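Local coordinates for oxidoreductase, NAD-binding/iron-sulfur cluster-binding protein (Nitratireductor pacificus pht-3B, PDB 6ZXU), which is a catabolic reductive dehalogenase that binds cobalamin and two [4Fe-4S] clusters and probably uses them to strip halogen from organohalides, at residues A[468-473]-A[521-526]; A[359-364]-A[473-478]; A[397-402]-A[420-425]; A[424-429]-A[517-522]; A[157-162]-A[380-385]. One frame throughout, in Å; residues are numbered along the deposited sequence.

Overall arrangement
Four of the five contacts gather on one antiparallel sheet, ordered 394-399, 422-429, 514-521, 474-477. Interaction 3 joins 394-399 to 422-429 and interaction 4 joins 422-429 to 514-521, their centres about 9 Å apart. Interaction 2 lays a loop along outermost strand 474-477, while interaction 1 fastens the end of helix 445-469 to the loop leaving strand 514-521; the two share Ser-473. Interaction 5 sits about 14 to 21 Å from the others, centre to centre, where helix 376-390 meets a turn from far earlier in the chain. Along the sequence, interaction 3 is nested inside the loop closed by interaction 2. One sheet face lies close to the cobalamin site; helix 376-390 links the sheet to the N-terminal part.

Interaction 1: residues A[468-473]-A[521-526]; sequences RRMGYS and TDLPMS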
# COMPACT_ATOMS: atom_id res chain seq x y z
N ARG A 468 13.02 3.10 19.07
CA ARG A 468 13.48 2.28 20.21
C ARG A 468 15.01 2.44 20.38
O ARG A 468 15.49 2.58 21.48
CB ARG A 468 13.06 0.89 20.09
CG ARG A 468 11.58 0.65 20.14
CD ARG A 468 11.15 -0.78 20.28
NE ARG A 468 11.68 -1.61 19.23
CZ ARG A 468 11.14 -1.84 18.05
NH1 ARG A 468 9.99 -1.28 17.72
NH2 ARG A 468 11.73 -2.65 17.19
N ARG A 469 15.75 2.54 19.29
CA ARG A 469 17.15 2.82 19.31
C ARG A 469 17.45 4.10 20.04
O ARG A 469 18.44 4.21 20.76
CB ARG A 469 17.71 2.85 17.89
CG ARG A 469 19.17 3.17 17.79
CD ARG A 469 19.69 3.21 16.36
NE ARG A 469 19.39 1.99 15.57
CZ ARG A 469 20.03 0.81 15.67
NH1 ARG A 469 21.04 0.57 16.56
NH2 ARG A 469 19.63 -0.19 14.89
N MET A 470 16.59 5.07 19.89
CA MET A 470 16.78 6.35 20.59
C MET A 470 16.24 6.37 22.03
O MET A 470 16.23 7.42 22.66
CB MET A 470 16.11 7.46 19.75
CG MET A 470 16.65 7.58 18.33
SD MET A 470 16.01 8.99 17.40
CE MET A 470 14.29 8.52 17.19
N GLY A 471 15.69 5.25 22.47
CA GLY A 471 15.14 5.11 23.80
C GLY A 471 13.74 5.64 23.98
O GLY A 471 13.37 6.09 25.08
N TYR A 472 12.91 5.51 22.92
CA TYR A 472 11.49 5.84 23.02
C TYR A 472 10.68 4.67 22.60
O TYR A 472 10.88 4.13 21.49
CB TYR A 472 11.19 7.08 22.15
CG TYR A 472 11.82 8.30 22.68
CD1 TYR A 472 11.18 9.07 23.66
CD2 TYR A 472 13.06 8.71 22.24
CE1 TYR A 472 11.78 10.20 24.20
CE2 TYR A 472 13.67 9.83 22.77
CZ TYR A 472 13.00 10.59 23.72
OH TYR A 472 13.60 11.72 24.20
N SER A 473 9.83 4.17 23.46
CA SER A 473 9.09 2.96 23.20
C SER A 473 8.23 3.19 21.89
O SER A 473 7.75 4.28 21.65
CB SER A 473 8.16 2.64 24.35
OG SER A 473 7.59 1.38 24.24
N THR A 521 4.17 5.59 19.47
CA THR A 521 5.43 5.90 20.10
C THR A 521 5.27 6.91 21.21
O THR A 521 4.33 7.66 21.25
CB THR A 521 6.46 6.37 19.05
OG1 THR A 521 7.77 6.52 19.63
CG2 THR A 521 6.07 7.63 18.32
N ASP A 522 6.34 7.00 22.04
CA ASP A 522 6.50 8.10 23.02
C ASP A 522 7.40 9.23 22.56
O ASP A 522 7.48 10.26 23.25
CB ASP A 522 7.00 7.54 24.37
CG ASP A 522 5.96 6.70 25.07
OD1 ASP A 522 4.70 7.00 24.93
OD2 ASP A 522 6.41 5.70 25.72
N LEU A 523 8.03 9.14 21.39
CA LEU A 523 8.82 10.26 20.89
C LEU A 523 8.02 11.52 20.79
O LEU A 523 7.01 11.57 20.12
CB LEU A 523 9.40 9.94 19.54
CG LEU A 523 10.25 11.00 18.92
CD1 LEU A 523 11.58 11.08 19.68
CD2 LEU A 523 10.50 10.72 17.44
N PRO A 524 8.43 12.59 21.48
CA PRO A 524 7.65 13.86 21.42
C PRO A 524 7.68 14.52 20.05
O PRO A 524 8.76 14.77 19.53
CB PRO A 524 8.33 14.79 22.49
CG PRO A 524 8.97 13.81 23.41
CD PRO A 524 9.44 12.64 22.55
N MET A 525 6.47 14.76 19.51
CA MET A 525 6.33 15.31 18.16
C MET A 525 5.19 16.29 18.14
O MET A 525 4.20 16.01 18.80
CB MET A 525 6.02 14.17 17.17
CG MET A 525 7.09 13.14 17.03
SD MET A 525 6.67 11.66 16.07
CE MET A 525 5.41 10.95 17.13
N SER A 526 5.31 17.36 17.37
CA SER A 526 4.16 18.19 17.06
C SER A 526 3.13 17.41 16.21
O SER A 526 3.49 16.63 15.32
CB SER A 526 4.56 19.42 16.30
OG SER A 526 5.53 20.11 17.05
O HOH W 1 9.22 5.27 26.09
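Tyr-472 and Ser-473 meet Thr-521 to Pro-524 through two adjoining patches, one aromatic and one polar. On the aromatic side, Leu-523 sets its CD1 over one face of the Tyr-472 ring, 4.0 Å from the centroid, a CH-pi contact shifted toward the ring's rim. The two side chains cross at about a right angle. Farther along the ring, Pro-524 CD comes within 3.8 Å of Tyr-472 CE1. With CG turned away from the carbonyl carbon (chi1 -68°), the tyrosine ring is swung onto this apolar pair.

The polar patch centres on Ser-473 O, gripped by two donors: Asp-522 N at 3.1 Å and Thr-521 OG1 at 3.0 Å, the latter tilted from the carbonyl plane. That same hydroxyl oxygen accepts from Leu-523 N at 3.2 Å in an almost straight bond, so the hydroxyl donates across the contact and accepts within its own segment. A water joins Ser-473 N to Asp-522 OD2, whose salt bridge to Lys-363 ties in the loop beyond.

Outside this shell, Leu-523 packs on Asn-379 and Ile-383 of helix 376-390. Gly-471, with positive phi, closes helix 445-469 just ahead of the contact. The arrangement is that of a Schellman helix end leading into a sheet strand, set against an ST turn at Thr-521 where the neighbouring strand runs out.

Interaction 2: residues A[359-364]-A[473-478]; sequences GTREKL and SARSHS
A single beta bridge, Gly-359 with Arg-475, lays the loop 359-364 against strand 474-477, an outermost strand of the four-stranded antiparallel sheet. Thr-360 N donates to Ala-474 O at 3.1 Å, and Gly-359 CA rests beside the same oxygen in a CA-H...O contact.

The strand answers with its arginine. Arg-475 runs extended from CG to NE, and its NH1 gives a 2.9 Å hydrogen bond to Gly-359 O, which lies in the plane of the guanidinium at its edge. Over one face of that group lies the guanidinium of Arg-361, nearly parallel at 20°, with the centres 4.0 Å apart. The salt bridge from Arg-361 NE to Glu-483 probably helps to balance the two like charges.

At the other end, Ser-473 OG plugs into the curve of the loop. It donates to Glu-362 O over a short 2.6 Å and accepts from Thr-360 OG1 at 2.9 Å, while His-420 NE2 is a further partner. Thr-360 OG1 sits between its own backbone N and carbonyl carbon (chi1 56°), which turns the hydroxyl toward the serine. Leu-364 then packs its CD1 3.9 Å from Ser-473 N, and a water joins the two backbone nitrogens of Leu-364 and Ser-473.

Beyond the bridge, Ala-474 packs on Ala-464 and Cys-467 of helix 445-469, while His-477 reaches across to Thr-520 of the neighbouring strand 514-521.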
# COMPACT_ATOMS: atom_id res chain seq x y z
N GLY A 359 7.54 -4.45 17.99
CA GLY A 359 8.09 -3.59 19.00
C GLY A 359 7.52 -3.73 20.42
O GLY A 359 6.83 -4.68 20.71
N THR A 360 7.74 -2.70 21.23
CA THR A 360 7.61 -2.73 22.67
C THR A 360 6.43 -1.91 23.15
O THR A 360 6.07 -0.91 22.55
CB THR A 360 8.84 -2.06 23.36
OG1 THR A 360 9.04 -0.69 22.88
CG2 THR A 360 10.07 -2.87 23.14
N ARG A 361 5.78 -2.37 24.20
CA ARG A 361 4.72 -1.63 24.85
C ARG A 361 5.19 -0.93 26.14
O ARG A 361 4.54 -0.00 26.58
CB ARG A 361 3.57 -2.54 25.18
CG ARG A 361 2.93 -3.26 24.02
CD ARG A 361 1.87 -4.18 24.48
NE ARG A 361 1.28 -5.04 23.43
CZ ARG A 361 1.86 -6.12 22.91
NH1 ARG A 361 3.08 -6.46 23.30
NH2 ARG A 361 1.25 -6.85 21.99
N GLU A 362 6.35 -1.31 26.66
CA GLU A 362 6.84 -0.78 27.95
C GLU A 362 7.62 0.49 27.75
O GLU A 362 8.23 0.68 26.70
CB GLU A 362 7.71 -1.82 28.67
CG GLU A 362 9.18 -1.84 28.19
CD GLU A 362 9.53 -2.86 27.02
OE1 GLU A 362 10.74 -2.89 26.62
OE2 GLU A 362 8.62 -3.61 26.49
N LYS A 363 7.61 1.39 28.76
CA LYS A 363 8.39 2.64 28.67
C LYS A 363 9.87 2.32 28.54
O LYS A 363 10.36 1.32 29.11
CB LYS A 363 8.17 3.55 29.87
CG LYS A 363 6.74 4.01 30.00
CD LYS A 363 6.26 4.88 28.83
CE LYS A 363 4.73 5.23 28.93
NZ LYS A 363 4.14 5.88 27.66
N LEU A 364 10.55 3.12 27.74
CA LEU A 364 11.99 3.02 27.65
C LEU A 364 12.61 4.28 28.18
O LEU A 364 11.95 5.34 28.24
CB LEU A 364 12.44 2.82 26.19
CG LEU A 364 12.04 1.55 25.45
CD1 LEU A 364 12.63 1.54 24.00
CD2 LEU A 364 12.42 0.31 26.17
N SER A 473 9.83 4.17 23.46
CA SER A 473 9.09 2.96 23.20
C SER A 473 8.23 3.19 21.89
O SER A 473 7.75 4.28 21.65
CB SER A 473 8.16 2.64 24.35
OG SER A 473 7.59 1.38 24.24
N ALA A 474 8.11 2.16 21.09
CA ALA A 474 7.38 2.27 19.80
C ALA A 474 7.00 0.88 19.37
O ALA A 474 7.77 -0.07 19.52
CB ALA A 474 8.23 2.96 18.78
N ARG A 475 5.77 0.75 18.87
CA ARG A 475 5.25 -0.49 18.36
C ARG A 475 4.47 -0.24 17.09
O ARG A 475 3.66 0.70 17.03
CB ARG A 475 4.34 -1.11 19.39
CG ARG A 475 3.83 -2.43 18.92
CD ARG A 475 3.26 -3.29 19.96
NE ARG A 475 2.67 -4.48 19.35
CZ ARG A 475 3.24 -5.68 19.18
NH1 ARG A 475 4.49 -5.92 19.58
NH2 ARG A 475 2.56 -6.66 18.65
N SER A 476 4.71 -1.03 16.03
CA SER A 476 3.87 -0.88 14.81
C SER A 476 2.61 -1.73 14.92
O SER A 476 2.50 -2.64 15.72
CB SER A 476 4.67 -1.23 13.55
OG SER A 476 4.92 -2.57 13.49
N HIS A 477 1.63 -1.35 14.13
CA HIS A 477 0.31 -1.93 14.14
C HIS A 477 -0.12 -2.27 12.73
O HIS A 477 -0.53 -1.40 11.96
CB HIS A 477 -0.63 -0.90 14.79
CG HIS A 477 -0.23 -0.53 16.18
ND1 HIS A 477 -0.56 -1.26 17.28
CD2 HIS A 477 0.45 0.53 16.63
CE1 HIS A 477 -0.11 -0.66 18.36
NE2 HIS A 477 0.50 0.43 17.99
N SER A 478 0.01 -3.54 12.38
CA SER A 478 -0.13 -4.06 11.03
C SER A 478 -1.45 -4.76 10.81
O SER A 478 -2.25 -4.93 11.71
CB SER A 478 1.04 -5.02 10.74
OG SER A 478 0.88 -6.19 11.55
O HOH W 1 9.22 5.27 26.09

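Interaction 3: residues A[397-402]-A[420-425]; sequences ICRAEP and HDYAVV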
# COMPACT_ATOMS: atom_id res chain seq x y z
N ILE A 397 0.87 12.74 11.90
CA ILE A 397 1.08 12.48 13.29
C ILE A 397 -0.05 13.04 14.13
O ILE A 397 -0.51 14.17 13.87
CB ILE A 397 2.43 13.15 13.77
CG1 ILE A 397 3.58 12.68 12.88
CG2 ILE A 397 2.67 12.78 15.23
CD1 ILE A 397 4.83 13.50 13.01
N CYS A 398 -0.53 12.26 15.04
CA CYS A 398 -1.59 12.66 16.00
C CYS A 398 -1.29 12.11 17.37
O CYS A 398 -0.47 11.23 17.55
CB CYS A 398 -3.01 12.29 15.50
SG CYS A 398 -3.40 10.53 15.46
N ARG A 399 -1.98 12.63 18.40
CA ARG A 399 -2.01 11.94 19.69
C ARG A 399 -2.79 10.63 19.62
O ARG A 399 -3.88 10.58 19.07
CB ARG A 399 -2.66 12.84 20.75
CG ARG A 399 -1.75 13.98 21.06
CD ARG A 399 -2.02 14.68 22.41
NE ARG A 399 -0.81 15.46 22.77
CZ ARG A 399 0.19 15.01 23.55
NH1 ARG A 399 0.14 13.80 24.12
NH2 ARG A 399 1.21 15.82 23.81
N ALA A 400 -2.25 9.61 20.23
CA ALA A 400 -2.89 8.29 20.33
C ALA A 400 -3.82 8.30 21.52
O ALA A 400 -3.43 7.99 22.64
CB ALA A 400 -1.83 7.18 20.49
N GLU A 401 -5.05 8.68 21.29
CA GLU A 401 -6.00 8.80 22.35
C GLU A 401 -6.47 7.46 22.83
O GLU A 401 -6.43 6.48 22.10
CB GLU A 401 -7.12 9.71 21.93
CG GLU A 401 -6.60 11.05 21.45
CD GLU A 401 -7.71 12.01 21.09
OE1 GLU A 401 -8.66 12.13 21.90
OE2 GLU A 401 -7.65 12.66 19.99
N PRO A 402 -6.84 7.34 24.11
CA PRO A 402 -7.12 6.00 24.64
C PRO A 402 -8.23 5.29 23.93
O PRO A 402 -8.17 4.06 23.75
CB PRO A 402 -7.49 6.25 26.16
CG PRO A 402 -6.75 7.53 26.43
CD PRO A 402 -6.80 8.36 25.19
N HIS A 420 1.16 4.21 24.56
CA HIS A 420 1.98 5.19 23.94
C HIS A 420 1.18 6.48 23.72
O HIS A 420 -0.01 6.47 23.55
CB HIS A 420 2.48 4.75 22.57
CG HIS A 420 3.47 3.66 22.61
ND1 HIS A 420 3.49 2.65 21.69
CD2 HIS A 420 4.46 3.38 23.49
CE1 HIS A 420 4.45 1.79 22.00
NE2 HIS A 420 5.05 2.22 23.09
N ASP A 421 1.89 7.58 23.64
CA ASP A 421 1.33 8.92 23.52
C ASP A 421 0.96 9.39 22.14
O ASP A 421 0.10 10.21 22.01
CB ASP A 421 2.36 9.90 24.07
CG ASP A 421 2.51 9.81 25.65
OD1 ASP A 421 1.56 9.34 26.31
OD2 ASP A 421 3.62 10.17 26.17
N TYR A 422 1.69 8.93 21.12
CA TYR A 422 1.53 9.44 19.77
C TYR A 422 1.32 8.31 18.77
O TYR A 422 1.75 7.20 18.98
CB TYR A 422 2.76 10.24 19.34
CG TYR A 422 3.05 11.44 20.17
CD1 TYR A 422 2.32 12.62 20.00
CD2 TYR A 422 3.96 11.36 21.25
CE1 TYR A 422 2.52 13.71 20.81
CE2 TYR A 422 4.16 12.45 22.07
CZ TYR A 422 3.46 13.60 21.83
OH TYR A 422 3.65 14.68 22.59
N ALA A 423 0.64 8.64 17.68
CA ALA A 423 0.43 7.71 16.55
C ALA A 423 1.01 8.36 15.33
O ALA A 423 0.71 9.52 15.01
CB ALA A 423 -1.06 7.45 16.32
N VAL A 424 1.93 7.66 14.70
CA VAL A 424 2.45 8.04 13.39
C VAL A 424 1.70 7.19 12.35
O VAL A 424 1.67 5.98 12.42
CB VAL A 424 3.94 7.80 13.27
CG1 VAL A 424 4.47 8.28 11.89
CG2 VAL A 424 4.63 8.54 14.41
N VAL A 425 0.99 7.88 11.47
CA VAL A 425 0.10 7.27 10.51
C VAL A 425 0.70 7.49 9.12
O VAL A 425 1.03 8.62 8.71
CB VAL A 425 -1.28 7.92 10.54
CG1 VAL A 425 -2.27 7.15 9.68
CG2 VAL A 425 -1.77 7.96 11.97
O HOH W 2 -1.68 11.35 24.19
O HOH W 3 -2.38 7.41 24.88
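Cys-398 and Ala-423 form a hydrogen-bonded pair where strands 394-399 and 422-429 run antiparallel at one side of a four-stranded antiparallel sheet; the axes of the short segments 397-399 and 422-425 lie 154° apart. Cys-398 N reaches Ala-423 O at 3.0 Å, and Ala-423 N returns a nearly straight 2.8 Å bond to Cys-398 O. Ile-397 with Val-424 and Arg-399 with Tyr-422 are the non-hydrogen-bonded pairs to either side.

Cys-398 SG and Ala-423 CB share a face, 4.0 Å apart, and Cys-398 goes on to touch Ala-489 and Met-492 of helix 486-492. On the other face Ile-397 packs against Ala-380 of helix 376-390.

Where strand 394-399 ends and strand 422-429 begins, Arg-399 and Tyr-422 lie side by side and point the same way. The arginine, extended from CG to NE, runs alongside the tyrosine, so that Tyr-422 CE1 stands 3.8 Å from Arg-399 CZ, over the centre of the guanidinium, whose plane is turned 45° from the ring. Its NH2 comes close to the phenol oxygen, but at a poor angle for a hydrogen bond.

Asp-421 O accepts from Ala-400 N at 3.0 Å, and a water lying in the guanidinium plane joins this oxygen to Arg-399 NH1.

Interaction 4: residues A[424-429]-A[517-522]; sequences VVMLID and IVFTTD
Val-424 N donates to Phe-519 O at 2.8 Å, the shortest of four backbone bonds between strands 424-429 and 517-521. Phe-519 N returns a 3.0 Å bond to Val-424 O, and two residues along, Met-426 and Ile-517 exchange a matching pair of bonds. Between them Val-425 and Val-518 make the non-hydrogen-bonded pair.

On the face bearing Val-424, Met-426, Ile-517 and Phe-519, the phenyl ring is met by two side chains. Val-424 CB lies over one ring face, 3.8 Å from the centroid and offset toward the rim, with CG1 and CG2 resting on CE1 and CZ respectively. Phe-519 CG is wedged between its own backbone N and carbonyl carbon (chi1 74°), which folds the ring across toward the valine. Met-426 bends at its thioether so that CE sits at the ring edge, 4.0 Å from Phe-519 CD1, and also against Ile-517 CG2 at 3.8 Å. Met-463 of helix 445-469 packs on this same methionine and phenylalanine.

The other face carries Val-425 and Val-518, with Val-518 touching His-486. These are the central strands of an antiparallel sheet with helix 445-469 on one face; the face with Val-425 and Val-518 borders His-486 and Val-484 of the cobalamin site.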
# COMPACT_ATOMS: atom_id res chain seq x y z
N VAL A 424 1.93 7.66 14.70
CA VAL A 424 2.45 8.04 13.39
C VAL A 424 1.70 7.19 12.35
O VAL A 424 1.67 5.98 12.42
CB VAL A 424 3.94 7.80 13.27
CG1 VAL A 424 4.47 8.28 11.89
CG2 VAL A 424 4.63 8.54 14.41
N VAL A 425 0.99 7.88 11.47
CA VAL A 425 0.10 7.27 10.51
C VAL A 425 0.70 7.49 9.12
O VAL A 425 1.03 8.62 8.71
CB VAL A 425 -1.28 7.92 10.54
CG1 VAL A 425 -2.27 7.15 9.68
CG2 VAL A 425 -1.77 7.96 11.97
N MET A 426 0.79 6.40 8.37
CA MET A 426 1.30 6.47 6.99
C MET A 426 0.35 5.79 6.05
O MET A 426 -0.29 4.83 6.40
CB MET A 426 2.65 5.87 6.90
CG MET A 426 3.61 6.71 7.67
SD MET A 426 5.25 6.05 7.90
CE MET A 426 4.84 4.64 8.96
N LEU A 427 0.18 6.39 4.89
CA LEU A 427 -0.67 5.85 3.83
C LEU A 427 0.22 5.32 2.69
O LEU A 427 1.16 5.98 2.29
CB LEU A 427 -1.62 6.86 3.33
CG LEU A 427 -2.60 7.57 4.25
CD1 LEU A 427 -3.51 8.49 3.35
CD2 LEU A 427 -3.47 6.60 5.01
N ILE A 428 -0.13 4.16 2.21
CA ILE A 428 0.48 3.50 1.04
C ILE A 428 -0.61 3.43 -0.03
O ILE A 428 -1.66 2.85 0.21
CB ILE A 428 1.00 2.11 1.40
CG1 ILE A 428 1.93 2.12 2.61
CG2 ILE A 428 1.68 1.50 0.19
CD1 ILE A 428 3.19 2.90 2.33
N ASP A 429 -0.32 3.99 -1.18
CA ASP A 429 -1.19 4.01 -2.34
C ASP A 429 -1.35 2.56 -2.83
O ASP A 429 -0.37 1.85 -3.05
CB ASP A 429 -0.64 4.92 -3.44
CG ASP A 429 -1.59 5.12 -4.59
OD1 ASP A 429 -2.53 4.26 -4.79
OD2 ASP A 429 -1.36 6.09 -5.36
N ILE A 517 -0.80 2.24 7.63
CA ILE A 517 -0.07 1.58 8.72
C ILE A 517 0.08 2.65 9.81
O ILE A 517 0.23 3.84 9.54
CB ILE A 517 1.29 1.04 8.19
CG1 ILE A 517 2.05 0.21 9.23
CG2 ILE A 517 2.18 2.18 7.70
CD1 ILE A 517 1.52 -1.12 9.50
N VAL A 518 0.02 2.22 11.04
CA VAL A 518 0.22 3.05 12.22
C VAL A 518 1.33 2.45 13.08
O VAL A 518 1.44 1.24 13.22
CB VAL A 518 -1.05 3.17 13.06
CG1 VAL A 518 -0.81 4.03 14.26
CG2 VAL A 518 -2.18 3.74 12.27
N PHE A 519 2.25 3.30 13.55
CA PHE A 519 3.03 2.91 14.70
C PHE A 519 2.86 3.93 15.77
O PHE A 519 2.82 5.13 15.50
CB PHE A 519 4.52 2.61 14.46
CG PHE A 519 5.36 3.79 14.23
CD1 PHE A 519 5.58 4.26 12.92
CD2 PHE A 519 6.08 4.36 15.28
CE1 PHE A 519 6.40 5.34 12.69
CE2 PHE A 519 6.89 5.46 15.04
CZ PHE A 519 7.04 5.95 13.76
N THR A 520 2.71 3.43 16.99
CA THR A 520 2.61 4.30 18.17
C THR A 520 3.98 4.47 18.80
O THR A 520 4.85 3.61 18.65
CB THR A 520 1.60 3.77 19.15
OG1 THR A 520 1.87 2.40 19.48
CG2 THR A 520 0.17 3.85 18.52
N THR A 521 4.17 5.59 19.47
CA THR A 521 5.43 5.90 20.10
C THR A 521 5.27 6.91 21.21
O THR A 521 4.33 7.66 21.25
CB THR A 521 6.46 6.37 19.05
OG1 THR A 521 7.77 6.52 19.63
CG2 THR A 521 6.07 7.63 18.32
N ASP A 522 6.34 7.00 22.04
CA ASP A 522 6.50 8.10 23.02
C ASP A 522 7.40 9.23 22.56
O ASP A 522 7.48 10.26 23.25
CB ASP A 522 7.00 7.54 24.37
CG ASP A 522 5.96 6.70 25.07
OD1 ASP A 522 4.70 7.00 24.93
OD2 ASP A 522 6.41 5.70 25.72

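Interaction 5: residues A[157-162]-A[380-385]; sequences GEAGAE and AEAIKA
Ala-159 and Gly-160 press on helix 376-390 at Glu-381 and Ala-382, and the approach begins two residues earlier, at Gly-157, whose carbonyl oxygen takes a hydrogen bond from Arg-378 of the same helix. Next comes Glu-158. Its side chain turns back, OE1 accepting from Glu-155 N, while its backbone O accepts from Ala-161 N at 3.2 Å and so closes a tight turn.

Ala-159 carries the contact. Its methyl carbon CB rests on Ala-382, 3.8 Å from Ala-382 N and 4.0 Å from Ala-382 CB. Both of its backbone polar atoms look to water: Ala-159 N donates to a water at 2.9 Å, and that water donates in turn to Glu-381 OE2 at 2.7 Å. The glutamate reaches it with an extended chain beyond CG, its own CG placed opposite the carbonyl carbon (chi1 -64°). A second water donates to Ala-159 O at 2.8 Å and makes a weak bond to Glu-381 O, a helix carbonyl. The methyl of Ala-385, one helical turn on from Glu-381, lies near the same alanine oxygen.

The bend from Glu-158 to Ala-161 is a type II beta turn, with Gly-160 in its third position at positive phi (82°). Gly-160 also serves as N-cap residue for helix 161-164. Lacking a side chain, it comes right up to the helix: its N is 3.6 Å from Ala-382 CB, and its CA is 4.3 Å from Ala-382 CA. Ala-161 then opens the short helix, whose Trp-163 packs on Ala-382 and Ile-383.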
# COMPACT_ATOMS: atom_id res chain seq x y z
N GLY A 157 21.51 19.83 7.65
CA GLY A 157 20.85 20.70 8.59
C GLY A 157 19.35 20.50 8.71
O GLY A 157 18.75 21.08 9.60
N GLU A 158 18.73 19.66 7.85
CA GLU A 158 17.32 19.34 8.01
C GLU A 158 17.17 18.30 9.10
O GLU A 158 18.05 17.49 9.36
CB GLU A 158 16.69 18.85 6.70
CG GLU A 158 16.71 19.83 5.56
CD GLU A 158 15.67 19.47 4.45
OE1 GLU A 158 15.74 18.32 3.87
OE2 GLU A 158 14.84 20.39 4.11
N ALA A 159 16.00 18.32 9.72
CA ALA A 159 15.71 17.36 10.77
C ALA A 159 15.80 15.92 10.19
O ALA A 159 15.31 15.63 9.07
CB ALA A 159 14.35 17.64 11.37
N GLY A 160 16.49 15.06 10.94
CA GLY A 160 16.68 13.67 10.55
C GLY A 160 17.78 13.35 9.56
O GLY A 160 17.97 12.15 9.22
N ALA A 161 18.55 14.35 9.14
CA ALA A 161 19.65 14.06 8.24
C ALA A 161 20.64 12.99 8.82
O ALA A 161 21.05 12.05 8.10
CB ALA A 161 20.32 15.34 7.82
N GLU A 162 20.97 13.11 10.10
CA GLU A 162 21.83 12.15 10.81
C GLU A 162 21.22 10.76 10.89
O GLU A 162 21.94 9.74 10.95
CB GLU A 162 22.12 12.66 12.28
N ALA A 380 8.91 15.96 14.50
CA ALA A 380 7.88 15.68 13.53
C ALA A 380 8.39 15.71 12.11
O ALA A 380 8.15 14.76 11.37
CB ALA A 380 6.72 16.59 13.71
N GLU A 381 9.19 16.67 11.77
CA GLU A 381 9.75 16.76 10.44
C GLU A 381 10.73 15.62 10.16
O GLU A 381 10.78 15.16 9.04
CB GLU A 381 10.52 18.10 10.26
CG GLU A 381 9.69 19.35 10.33
CD GLU A 381 10.57 20.64 10.16
OE1 GLU A 381 9.94 21.65 9.78
OE2 GLU A 381 11.87 20.62 10.34
N ALA A 382 11.50 15.20 11.15
CA ALA A 382 12.42 14.08 11.01
C ALA A 382 11.67 12.77 10.73
O ALA A 382 12.02 12.06 9.86
CB ALA A 382 13.34 13.91 12.23
N ILE A 383 10.62 12.52 11.47
CA ILE A 383 9.79 11.36 11.33
C ILE A 383 9.09 11.36 9.96
O ILE A 383 9.08 10.34 9.29
CB ILE A 383 8.77 11.31 12.50
CG1 ILE A 383 9.43 10.85 13.81
CG2 ILE A 383 7.61 10.37 12.19
CD1 ILE A 383 9.93 9.43 13.80
N LYS A 384 8.58 12.48 9.53
CA LYS A 384 8.04 12.59 8.20
C LYS A 384 9.06 12.33 7.09
O LYS A 384 8.83 11.50 6.23
CB LYS A 384 7.32 13.90 7.98
CG LYS A 384 6.14 14.08 8.89
CD LYS A 384 5.44 15.40 8.63
CE LYS A 384 4.25 15.54 9.53
NZ LYS A 384 3.55 16.79 9.19
N ALA A 385 10.21 12.96 7.16
CA ALA A 385 11.28 12.73 6.22
C ALA A 385 11.67 11.24 6.20
O ALA A 385 11.91 10.66 5.10
CB ALA A 385 12.50 13.59 6.58
O HOH W 4 13.37 17.01 7.65
O HOH W 5 13.70 19.70 8.57